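Local coordinates for V-type ATP synthase alpha chain (Thermoplasma volcanium, PDB 4O1S), which forms an intein splicing domain, a compact and mainly beta fold of the Hint clan, associated with the A subunit of a V-type ATPase, at residues K4-G8 with D145-L149; L25-E29 with L69-G73; S75-V79 with S90-V94; K96-L100 with D117-A121. One frame throughout, in Å; residues are numbered along the deposited sequence.

Contact 1: K4-G8 with D145-L149; sequences KAVSG and DVYDL. Unlike the reference sequence in segment 4-8: Ala5 (reference Cys). With SO4 (sulfate ion), chain F.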
loop_
_atom_site.group_PDB
_atom_site.type_symbol
_atom_site.label_atom_id
_atom_site.label_comp_id
_atom_site.label_asym_id
_atom_site.label_seq_id
_atom_site.Cartn_x
_atom_site.Cartn_y
_atom_site.Cartn_z
ATOM N N LYS A 4 2.320 7.258 -6.853
ATOM C CA LYS A 4 1.543 6.329 -6.058
ATOM C C LYS A 4 2.029 6.313 -4.611
ATOM O O LYS A 4 3.226 6.115 -4.361
ATOM C CB LYS A 4 1.645 4.940 -6.660
ATOM C CG LYS A 4 0.860 4.837 -7.925
ATOM C CD LYS A 4 0.882 3.446 -8.463
ATOM C CE LYS A 4 1.920 3.345 -9.545
ATOM N NZ LYS A 4 1.320 2.880 -10.828
ATOM N N ALA A 5 1.108 6.521 -3.667
ATOM C CA ALA A 5 1.458 6.520 -2.253
ATOM C C ALA A 5 0.222 6.267 -1.348
ATOM O O ALA A 5 -0.923 6.262 -1.820
ATOM C CB ALA A 5 2.169 7.839 -1.882
ATOM N N VAL A 6 0.460 6.048 -0.057
ATOM C CA VAL A 6 -0.616 5.780 0.888
ATOM C C VAL A 6 -0.527 6.693 2.123
ATOM O O VAL A 6 0.509 7.333 2.398
ATOM C CB VAL A 6 -0.595 4.303 1.347
ATOM C CG1 VAL A 6 -0.643 3.361 0.134
ATOM C CG2 VAL A 6 0.646 4.037 2.187
ATOM N N SER A 7 -1.630 6.766 2.859
ATOM C CA SER A 7 -1.671 7.568 4.066
ATOM C C SER A 7 -0.732 6.981 5.108
ATOM O O SER A 7 -0.415 5.786 5.080
ATOM C CB SER A 7 -3.093 7.626 4.613
ATOM O OG SER A 7 -3.066 7.693 6.027
ATOM N N GLY A 8 -0.294 7.817 6.038
ATOM C CA GLY A 8 0.707 7.389 6.992
ATOM C C GLY A 8 0.121 6.430 8.000
ATOM O O GLY A 8 0.847 5.795 8.776
ATOM N N ASP A 145 0.680 14.082 4.337
ATOM C CA ASP A 145 1.888 13.298 4.250
ATOM C C ASP A 145 1.547 11.946 3.638
ATOM O O ASP A 145 0.618 11.267 4.091
ATOM C CB ASP A 145 2.447 13.085 5.647
ATOM C CG ASP A 145 3.095 14.314 6.188
ATOM O OD1 ASP A 145 3.439 15.204 5.370
ATOM O OD2 ASP A 145 3.269 14.368 7.419
ATOM N N VAL A 146 2.274 11.547 2.603
ATOM C CA VAL A 146 2.029 10.229 2.039
ATOM C C VAL A 146 3.328 9.432 1.980
ATOM O O VAL A 146 4.420 10.004 2.004
ATOM C CB VAL A 146 1.284 10.275 0.665
ATOM C CG1 VAL A 146 -0.068 10.901 0.827
ATOM C CG2 VAL A 146 2.075 11.044 -0.365
ATOM N N TYR A 147 3.185 8.113 1.923
ATOM C CA TYR A 147 4.302 7.187 2.073
ATOM C C TYR A 147 4.183 6.039 1.074
ATOM O O TYR A 147 3.086 5.674 0.640
ATOM C CB TYR A 147 4.320 6.614 3.493
ATOM C CG TYR A 147 4.496 7.650 4.586
ATOM C CD1 TYR A 147 5.761 7.931 5.091
ATOM C CD2 TYR A 147 3.407 8.357 5.112
ATOM C CE1 TYR A 147 5.949 8.864 6.085
ATOM C CE2 TYR A 147 3.586 9.305 6.120
ATOM C CZ TYR A 147 4.871 9.558 6.601
ATOM O OH TYR A 147 5.121 10.493 7.597
ATOM N N ASP A 148 5.328 5.473 0.720
ATOM C CA ASP A 148 5.399 4.326 -0.172
ATOM C C ASP A 148 6.621 3.528 0.241
ATOM O O ASP A 148 7.557 4.063 0.827
ATOM C CB ASP A 148 5.537 4.793 -1.626
ATOM C CG ASP A 148 5.344 3.659 -2.648
ATOM O OD1 ASP A 148 4.940 2.545 -2.236
ATOM O OD2 ASP A 148 5.578 3.899 -3.869
ATOM N N LEU A 149 6.608 2.241 -0.044
ATOM C CA LEU A 149 7.816 1.451 0.069
ATOM C C LEU A 149 8.010 0.695 -1.230
ATOM O O LEU A 149 7.083 0.609 -2.029
ATOM C CB LEU A 149 7.718 0.508 1.259
ATOM C CG LEU A 149 6.451 -0.313 1.430
ATOM C CD1 LEU A 149 6.405 -1.422 0.403
ATOM C CD2 LEU A 149 6.417 -0.903 2.822
HETATM S S SO4 F . -4.550 11.646 7.315
HETATM O O1 SO4 F . -4.912 10.276 6.913
HETATM O O2 SO4 F . -3.209 11.993 6.830
HETATM O O3 SO4 F . -5.528 12.587 6.760
HETATM O O4 SO4 F . -4.546 11.766 8.777
HETATM O O HOH W 1 -0.803 10.685 6.132
#
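Val6 and Tyr147 form an antiparallel hydrogen-bonded pair: Val6 N donates to Tyr147 O at 2.7 Å, and Tyr147 N donates back to Val6 O at 2.8 Å. Val6 O also receives a CA-H...O contact from Val146. Beside this pair Ala5, where the reference sequence has cysteine, turns its CB toward the strand and rests 3.5 Å from Val146 CG2, the methyl that stands between the valine's backbone N and carbonyl carbon (CG1 at chi1 -62°). Residues 6-7 add a short, weakly bonded strand at the end of the five-stranded antiparallel sheet of the intein splicing domain, next to strand 143-149. Beyond the pair, Tyr147 CG stands beside its backbone N (chi1 -61°) and the ring reaches Gly8, which, having no side chain, brings its CA obliquely to 3.4 Å from Tyr147 CD2. A water bridges the two segments here, accepting from Gly8 N and donating to Asp145 O and to a sulfate ion, probably from the crystallisation liquor. Ser7, small and polar at a partly exposed position, has its OG 3.3 Å from sulfate O1 and hydrogen-bonded to Glu9 N, while Arg80 holds the same ion.

Contact 2: L25-E29 with L69-G73; sequences LYSSE and LLYKG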
loop_
_atom_site.group_PDB
_atom_site.type_symbol
_atom_site.label_atom_id
_atom_site.label_comp_id
_atom_site.label_asym_id
_atom_site.label_seq_id
_atom_site.Cartn_x
_atom_site.Cartn_y
_atom_site.Cartn_z
ATOM N N LEU A 25 6.911 3.368 10.892
ATOM C CA LEU A 25 8.010 2.624 10.304
ATOM C C LEU A 25 9.005 3.588 9.665
ATOM O O LEU A 25 10.209 3.503 9.893
ATOM C CB LEU A 25 7.465 1.682 9.240
ATOM C CG LEU A 25 8.518 1.040 8.340
ATOM C CD1 LEU A 25 9.503 0.250 9.188
ATOM C CD2 LEU A 25 7.869 0.152 7.312
ATOM N N TYR A 26 8.481 4.504 8.865
ATOM C CA TYR A 26 9.295 5.513 8.219
ATOM C C TYR A 26 10.094 6.311 9.244
ATOM O O TYR A 26 11.303 6.534 9.090
ATOM C CB TYR A 26 8.428 6.468 7.377
ATOM C CG TYR A 26 9.277 7.396 6.520
ATOM C CD1 TYR A 26 9.670 7.022 5.229
ATOM C CD2 TYR A 26 9.705 8.638 7.010
ATOM C CE1 TYR A 26 10.457 7.863 4.452
ATOM C CE2 TYR A 26 10.499 9.474 6.244
ATOM C CZ TYR A 26 10.873 9.079 4.974
ATOM O OH TYR A 26 11.664 9.909 4.226
ATOM N N SER A 27 9.410 6.743 10.289
ATOM C CA SER A 27 9.999 7.670 11.232
ATOM C C SER A 27 11.161 7.006 11.946
ATOM O O SER A 27 12.218 7.620 12.194
ATOM C CB SER A 27 8.952 8.080 12.254
ATOM O OG SER A 27 9.435 9.160 13.018
ATOM N N SER A 28 10.944 5.739 12.281
ATOM C CA SER A 28 11.928 4.947 12.999
ATOM C C SER A 28 13.172 4.707 12.138
ATOM O O SER A 28 14.304 4.912 12.580
ATOM C CB SER A 28 11.305 3.617 13.409
ATOM O OG SER A 28 12.261 2.833 14.104
ATOM N N GLU A 29 12.943 4.280 10.900
ATOM C CA GLU A 29 14.021 3.997 9.976
ATOM C C GLU A 29 14.800 5.269 9.641
ATOM O O GLU A 29 15.993 5.232 9.381
ATOM C CB GLU A 29 13.448 3.359 8.711
ATOM C CG GLU A 29 12.855 1.983 8.947
ATOM C CD GLU A 29 13.921 0.975 9.283
ATOM O OE1 GLU A 29 15.102 1.242 8.977
ATOM O OE2 GLU A 29 13.593 -0.083 9.852
ATOM N N LEU A 69 13.847 0.560 0.036
ATOM C CA LEU A 69 13.599 2.001 0.033
ATOM C C LEU A 69 12.252 2.338 0.645
ATOM O O LEU A 69 11.266 1.638 0.407
ATOM C CB LEU A 69 13.604 2.551 -1.382
ATOM C CG LEU A 69 14.920 2.555 -2.134
ATOM C CD1 LEU A 69 14.788 3.506 -3.282
ATOM C CD2 LEU A 69 16.043 2.981 -1.235
ATOM N N LEU A 70 12.217 3.418 1.422
ATOM C CA LEU A 70 10.963 3.973 1.892
ATOM C C LEU A 70 10.903 5.376 1.348
ATOM O O LEU A 70 11.939 6.020 1.167
ATOM C CB LEU A 70 10.904 4.045 3.419
ATOM C CG LEU A 70 11.141 2.758 4.196
ATOM C CD1 LEU A 70 11.012 3.034 5.677
ATOM C CD2 LEU A 70 10.183 1.674 3.750
ATOM N N TYR A 71 9.680 5.839 1.111
ATOM C CA TYR A 71 9.425 7.154 0.563
ATOM C C TYR A 71 8.408 7.900 1.422
ATOM O O TYR A 71 7.464 7.311 1.981
ATOM C CB TYR A 71 8.936 7.026 -0.888
ATOM C CG TYR A 71 8.241 8.260 -1.453
ATOM C CD1 TYR A 71 8.975 9.339 -1.942
ATOM C CD2 TYR A 71 6.849 8.339 -1.516
ATOM C CE1 TYR A 71 8.339 10.465 -2.467
ATOM C CE2 TYR A 71 6.208 9.464 -2.039
ATOM C CZ TYR A 71 6.959 10.514 -2.508
ATOM O OH TYR A 71 6.330 11.618 -3.029
ATOM N N LYS A 72 8.620 9.206 1.542
ATOM C CA LYS A 72 7.651 10.083 2.171
ATOM C C LYS A 72 7.511 11.327 1.327
ATOM O O LYS A 72 8.504 11.978 0.996
ATOM C CB LYS A 72 8.097 10.454 3.580
ATOM C CG LYS A 72 7.227 11.501 4.235
ATOM C CD LYS A 72 7.714 11.873 5.628
ATOM C CE LYS A 72 7.318 13.298 5.967
ATOM N NZ LYS A 72 7.648 13.578 7.386
ATOM N N GLY A 73 6.279 11.664 0.974
ATOM C CA GLY A 73 6.030 12.842 0.168
ATOM C C GLY A 73 4.820 13.621 0.637
ATOM O O GLY A 73 4.423 13.554 1.805
#
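Leu25 opens the contact from the flank of helix 22-31, which packs on the five-stranded sheet of the splicing domain. Its CB starts off to one side, but the branch swings closer, and CG comes 4.2 Å from Leu70 CD1, one side chain lying across the other. Tyr26 carries most of the contact. Its CG is anti to the backbone N (chi1 -171°), which sends the ring out from the helix onto strand 61-75. There CD1 lies 3.7 Å from Leu70 CB, the ring and the leucine passing alongside each other and pointing contrary ways. Lys72 CB sits over one face of the ring, 3.7 Å from its centroid and 23° off the normal, a CH-pi contact. The lysine chain then runs on extended, its CD passing 3.7 Å from Tyr26 CE2 while its ammonium end leads away from the helix. A long aliphatic stem suits this place, since it can cover an aromatic face at the border of the contact and still deliver its charge outward. The Tyr26 ring also meets Tyr147 edge-to-face. One turn further on, Glu29 bends at chi2 and lays CB and CG against Leu70 CD1, CG at 3.9 Å, so its aliphatic part packs on leucine. The short segments of helix and strand approach to 9.3 Å at 112°. Between segments 25-29 and 69-73 no hydrogen bond forms, and these two meet by apolar and CH-pi contact; the bond from the Tyr26 hydroxyl to Glu44 of strand 43-58 adds a polar tie to the same sheet.

Contact 3: S75-V79 with S90-V94; sequences SSYLV and SVTPV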
loop_
_atom_site.group_PDB
_atom_site.type_symbol
_atom_site.label_atom_id
_atom_site.label_comp_id
_atom_site.label_asym_id
_atom_site.label_seq_id
_atom_site.Cartn_x
_atom_site.Cartn_y
_atom_site.Cartn_z
ATOM N N SER A 75 0.739 14.785 -0.673
ATOM C CA SER A 75 -0.338 14.833 -1.648
ATOM C C SER A 75 -1.407 15.810 -1.157
ATOM O O SER A 75 -1.578 16.021 0.049
ATOM C CB SER A 75 -0.930 13.454 -1.905
ATOM O OG SER A 75 -2.144 13.544 -2.644
ATOM N N SER A 76 -2.090 16.422 -2.113
ATOM C CA SER A 76 -3.189 17.320 -1.853
ATOM C C SER A 76 -4.456 16.526 -1.744
ATOM O O SER A 76 -5.491 17.046 -1.307
ATOM C CB SER A 76 -3.348 18.273 -3.038
ATOM O OG SER A 76 -2.371 19.284 -2.983
ATOM N N TYR A 77 -4.385 15.279 -2.193
ATOM C CA TYR A 77 -5.581 14.478 -2.327
ATOM C C TYR A 77 -5.369 13.093 -1.777
ATOM O O TYR A 77 -4.306 12.500 -1.944
ATOM C CB TYR A 77 -5.998 14.366 -3.794
ATOM C CG TYR A 77 -6.294 15.683 -4.407
ATOM C CD1 TYR A 77 -7.503 16.308 -4.184
ATOM C CD2 TYR A 77 -5.348 16.330 -5.181
ATOM C CE1 TYR A 77 -7.779 17.544 -4.732
ATOM C CE2 TYR A 77 -5.610 17.570 -5.733
ATOM C CZ TYR A 77 -6.827 18.174 -5.509
ATOM O OH TYR A 77 -7.096 19.416 -6.057
ATOM N N LEU A 78 -6.409 12.577 -1.143
ATOM C CA LEU A 78 -6.438 11.192 -0.706
ATOM C C LEU A 78 -7.786 10.589 -1.131
ATOM O O LEU A 78 -8.833 11.264 -1.071
ATOM C CB LEU A 78 -6.299 11.131 0.811
ATOM C CG LEU A 78 -5.085 10.495 1.479
ATOM C CD1 LEU A 78 -3.901 10.271 0.549
ATOM C CD2 LEU A 78 -4.694 11.325 2.709
ATOM N N VAL A 79 -7.751 9.335 -1.582
ATOM C CA VAL A 79 -8.961 8.554 -1.827
ATOM C C VAL A 79 -9.116 7.520 -0.717
ATOM O O VAL A 79 -8.231 6.688 -0.501
ATOM C CB VAL A 79 -8.853 7.820 -3.151
ATOM C CG1 VAL A 79 -10.176 7.123 -3.472
ATOM C CG2 VAL A 79 -8.419 8.801 -4.261
ATOM N N SER A 90 -6.536 4.488 2.647
ATOM C CA SER A 90 -6.586 5.811 2.032
ATOM C C SER A 90 -5.332 5.914 1.181
ATOM O O SER A 90 -4.208 5.665 1.651
ATOM C CB SER A 90 -6.638 6.940 3.078
ATOM O OG SER A 90 -7.790 6.862 3.910
ATOM N N VAL A 91 -5.513 6.228 -0.092
ATOM C CA VAL A 91 -4.367 6.300 -0.981
ATOM C C VAL A 91 -4.447 7.508 -1.890
ATOM O O VAL A 91 -5.453 8.213 -1.993
ATOM C CB VAL A 91 -4.199 5.026 -1.843
ATOM C CG1 VAL A 91 -4.016 3.787 -0.956
ATOM C CG2 VAL A 91 -5.402 4.855 -2.760
ATOM N N THR A 92 -3.332 7.724 -2.544
ATOM C CA THR A 92 -3.168 8.743 -3.538
ATOM C C THR A 92 -4.066 8.384 -4.737
ATOM O O THR A 92 -4.278 7.208 -5.014
ATOM C CB THR A 92 -1.672 8.699 -3.898
ATOM O OG1 THR A 92 -1.007 9.851 -3.353
ATOM C CG2 THR A 92 -1.462 8.565 -5.356
ATOM N N PRO A 93 -4.624 9.391 -5.438
ATOM C CA PRO A 93 -5.521 9.126 -6.578
ATOM C C PRO A 93 -4.926 8.256 -7.674
ATOM O O PRO A 93 -5.700 7.494 -8.274
ATOM C CB PRO A 93 -5.819 10.515 -7.127
ATOM C CG PRO A 93 -5.722 11.390 -5.965
ATOM C CD PRO A 93 -4.637 10.812 -5.061
ATOM N N VAL A 94 -3.613 8.360 -7.927
ATOM C CA VAL A 94 -2.966 7.564 -8.984
ATOM C C VAL A 94 -2.573 6.142 -8.554
ATOM O O VAL A 94 -2.217 5.318 -9.399
ATOM C CB VAL A 94 -1.741 8.272 -9.640
ATOM C CG1 VAL A 94 -2.167 9.496 -10.394
ATOM C CG2 VAL A 94 -0.699 8.644 -8.618
#
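Val79 and Val91 are joined by the backbone bonds of an antiparallel hydrogen-bonded pair. Val79 N donates to Val91 O (2.6 Å, N-H...O angle 178°), and the return bond from Val91 N to Val79 O measures 2.8 Å. Both carbonyls take a CA-H...O contact as well: Val91 O from Leu78 CA, and Val79 O from Ser90 CA at 3.1 Å. These bonds mark the open end of the beta hairpin of strands 77-83 and 88-91, which lies at one margin of a four-stranded antiparallel sheet in the splicing domain; at Ser76 the chain turns a corner out of strand 61-75 into this sheet.

The apolar contacts centre on Pro93, in the loop that follows strand 88-91. With no backbone N-H to offer, proline fits here, two residues beyond Val91 and after Thr92, whose N bonds Ala5 O. Its CG lies 3.7 Å from Tyr77 CB, and its CA is 3.7 Å from Val79 CG2. In Val79, CG1 is anti to the backbone N (chi1 -174°), which leaves CG2 beside that N and facing Pro93. On another side of the hairpin Leu78 CD1 covers the Val91 carbonyl, 3.6 Å from its O.

Among the polar side chains, Ser75 OG is hydrogen-bonded to Tyr77 O across the corner at Ser76, and Ser75 CB comes 3.9 Å from Thr92 OG1. Ser90 CB packs on Leu78 CG, while its OG is hydrogen-bonded to Arg80.

Contact 4: K96-L100 with D117-A121; sequences KLFVL and DMIAA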
loop_
_atom_site.group_PDB
_atom_site.type_symbol
_atom_site.label_atom_id
_atom_site.label_comp_id
_atom_site.label_asym_id
_atom_site.label_seq_id
_atom_site.Cartn_x
_atom_site.Cartn_y
_atom_site.Cartn_z
ATOM N N LYS A 96 -2.994 2.289 -7.499
ATOM C CA LYS A 96 -3.811 1.266 -8.172
ATOM C C LYS A 96 -4.262 0.130 -7.283
ATOM O O LYS A 96 -3.520 -0.337 -6.403
ATOM C CB LYS A 96 -3.086 0.679 -9.380
ATOM C CG LYS A 96 -3.097 1.606 -10.558
ATOM C CD LYS A 96 -2.066 1.235 -11.591
ATOM C CE LYS A 96 -2.261 2.110 -12.820
ATOM N NZ LYS A 96 -1.423 1.677 -13.956
ATOM N N LEU A 97 -5.495 -0.307 -7.523
ATOM C CA LEU A 97 -6.038 -1.479 -6.855
ATOM C C LEU A 97 -6.284 -2.507 -7.945
ATOM O O LEU A 97 -6.221 -2.190 -9.138
ATOM C CB LEU A 97 -7.341 -1.149 -6.127
ATOM C CG LEU A 97 -7.452 -0.168 -4.933
ATOM C CD1 LEU A 97 -6.797 -0.700 -3.706
ATOM C CD2 LEU A 97 -6.910 1.241 -5.231
ATOM N N PHE A 98 -6.553 -3.740 -7.543
ATOM C CA PHE A 98 -6.873 -4.789 -8.498
ATOM C C PHE A 98 -8.354 -5.097 -8.437
ATOM O O PHE A 98 -8.908 -5.315 -7.348
ATOM C CB PHE A 98 -6.072 -6.046 -8.178
ATOM C CG PHE A 98 -4.629 -5.923 -8.509
ATOM C CD1 PHE A 98 -4.205 -5.996 -9.841
ATOM C CD2 PHE A 98 -3.691 -5.702 -7.502
ATOM C CE1 PHE A 98 -2.863 -5.863 -10.172
ATOM C CE2 PHE A 98 -2.338 -5.568 -7.805
ATOM C CZ PHE A 98 -1.918 -5.644 -9.142
ATOM N N VAL A 99 -9.001 -5.118 -9.599
ATOM C CA VAL A 99 -10.445 -5.364 -9.655
ATOM C C VAL A 99 -10.804 -6.606 -10.434
ATOM O O VAL A 99 -10.353 -6.805 -11.559
ATOM C CB VAL A 99 -11.203 -4.167 -10.273
ATOM C CG1 VAL A 99 -12.699 -4.429 -10.295
ATOM C CG2 VAL A 99 -10.946 -2.967 -9.450
ATOM N N LEU A 100 -11.646 -7.430 -9.829
ATOM C CA LEU A 100 -12.194 -8.583 -10.513
ATOM C C LEU A 100 -13.350 -8.169 -11.412
ATOM O O LEU A 100 -14.405 -7.810 -10.925
ATOM C CB LEU A 100 -12.682 -9.595 -9.485
ATOM C CG LEU A 100 -13.419 -10.800 -10.060
ATOM C CD1 LEU A 100 -12.533 -11.587 -11.030
ATOM C CD2 LEU A 100 -13.895 -11.674 -8.915
ATOM N N ASP A 117 -17.368 -1.960 -7.268
ATOM C CA ASP A 117 -16.152 -2.689 -7.643
ATOM C C ASP A 117 -15.634 -3.687 -6.593
ATOM O O ASP A 117 -15.671 -3.423 -5.392
ATOM C CB ASP A 117 -15.040 -1.711 -8.044
ATOM C CG ASP A 117 -15.348 -0.992 -9.350
ATOM O OD1 ASP A 117 -16.354 -1.382 -9.993
ATOM O OD2 ASP A 117 -14.588 -0.065 -9.741
ATOM N N MET A 118 -15.152 -4.840 -7.060
ATOM C CA MET A 118 -14.607 -5.869 -6.168
ATOM C C MET A 118 -13.093 -5.803 -6.147
ATOM O O MET A 118 -12.431 -6.094 -7.156
ATOM C CB MET A 118 -15.082 -7.264 -6.587
ATOM C CG MET A 118 -16.569 -7.433 -6.398
ATOM S SD MET A 118 -17.235 -8.951 -7.075
ATOM C CE MET A 118 -17.081 -10.020 -5.657
ATOM N N ILE A 119 -12.529 -5.403 -5.012
ATOM C CA ILE A 119 -11.092 -5.223 -4.989
ATOM C C ILE A 119 -10.397 -6.376 -4.304
ATOM O O ILE A 119 -10.979 -7.052 -3.464
ATOM C CB ILE A 119 -10.663 -3.857 -4.410
ATOM C CG1 ILE A 119 -11.025 -3.731 -2.939
ATOM C CG2 ILE A 119 -11.302 -2.728 -5.196
ATOM C CD1 ILE A 119 -10.434 -2.447 -2.329
ATOM N N ALA A 120 -9.156 -6.598 -4.706
ATOM C CA ALA A 120 -8.352 -7.706 -4.228
ATOM C C ALA A 120 -7.872 -7.487 -2.789
ATOM O O ALA A 120 -7.282 -6.454 -2.451
ATOM C CB ALA A 120 -7.166 -7.923 -5.167
ATOM N N ALA A 121 -8.143 -8.478 -1.952
ATOM C CA ALA A 121 -7.704 -8.486 -0.581
ATOM C C ALA A 121 -7.136 -9.867 -0.318
ATOM O O ALA A 121 -7.323 -10.774 -1.119
ATOM C CB ALA A 121 -8.866 -8.228 0.327
HETATM O O HOH W 2 -6.785 -4.532 -4.729
HETATM O O HOH W 3 -15.779 -5.508 -9.681
#
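Met118, Val99 and Ile119 lose the most surface here, and the backbones of the last two are bridged, with their CA atoms 4.7 Å apart. Met118 contributes mainly through its backbone. Its carbonyl O accepts from Leu100 N at 3.1 Å and takes a CA-H...O contact from Val99. A water accepts from Met118 N and donates to Leu100 O, extending the link where the strands part. The long methionine side chain lies at the border, its CB 4.4 Å from Leu100 CB.

Val99 sets CG1 anti to its backbone N (chi1 -179°), which brings that methyl 3.6 Å from Met118 O, while its CG2 reaches 4.3 Å to Ile119 CG2. Two branches at CB let valine cover a carbonyl and touch a side chain at once. Ile119 is branched too: besides CG2, which meets Val99, its CD1 lies 4.3 Å from Leu97 CD1, and its CA-H meets Phe98 O. That oxygen also accepts from Ala120 N at 2.9 Å. The small Ala120 then packs CB to CB with Phe98 at 3.7 Å, the ring itself leading away to His168.

The short strands cross at 116°, each belonging to a different four-stranded sheet of the intein splicing domain. The two backbone bonds, which make a single bridge, join the sheets, and the branched aliphatic groups of Val99, Ile119 and Leu97 add apolar contacts beside it.

Contact 1 closes the longest loop of the four, and the other three are nested inside it, following one another in series. It is also the hub in space: contacts 2 and 3 both touch it, their centres each 9 Å away, while contact 4 reaches it only through Lys4 and Lys96, centres about 19 Å apart. Contacts 1 and 2 share the five-stranded sheet, where strands 143-149 and 61-75 are neighbours. Contacts 3 and 4, centres 17 Å apart, both reach the sheet containing strands 77-83 and 118-122. Contacts 2 and 4 lie on opposite sides of the chain's centre, 26 Å between centres. Segment 4-8, between strand 143-149 and segment 90-94, joins two of the sheets.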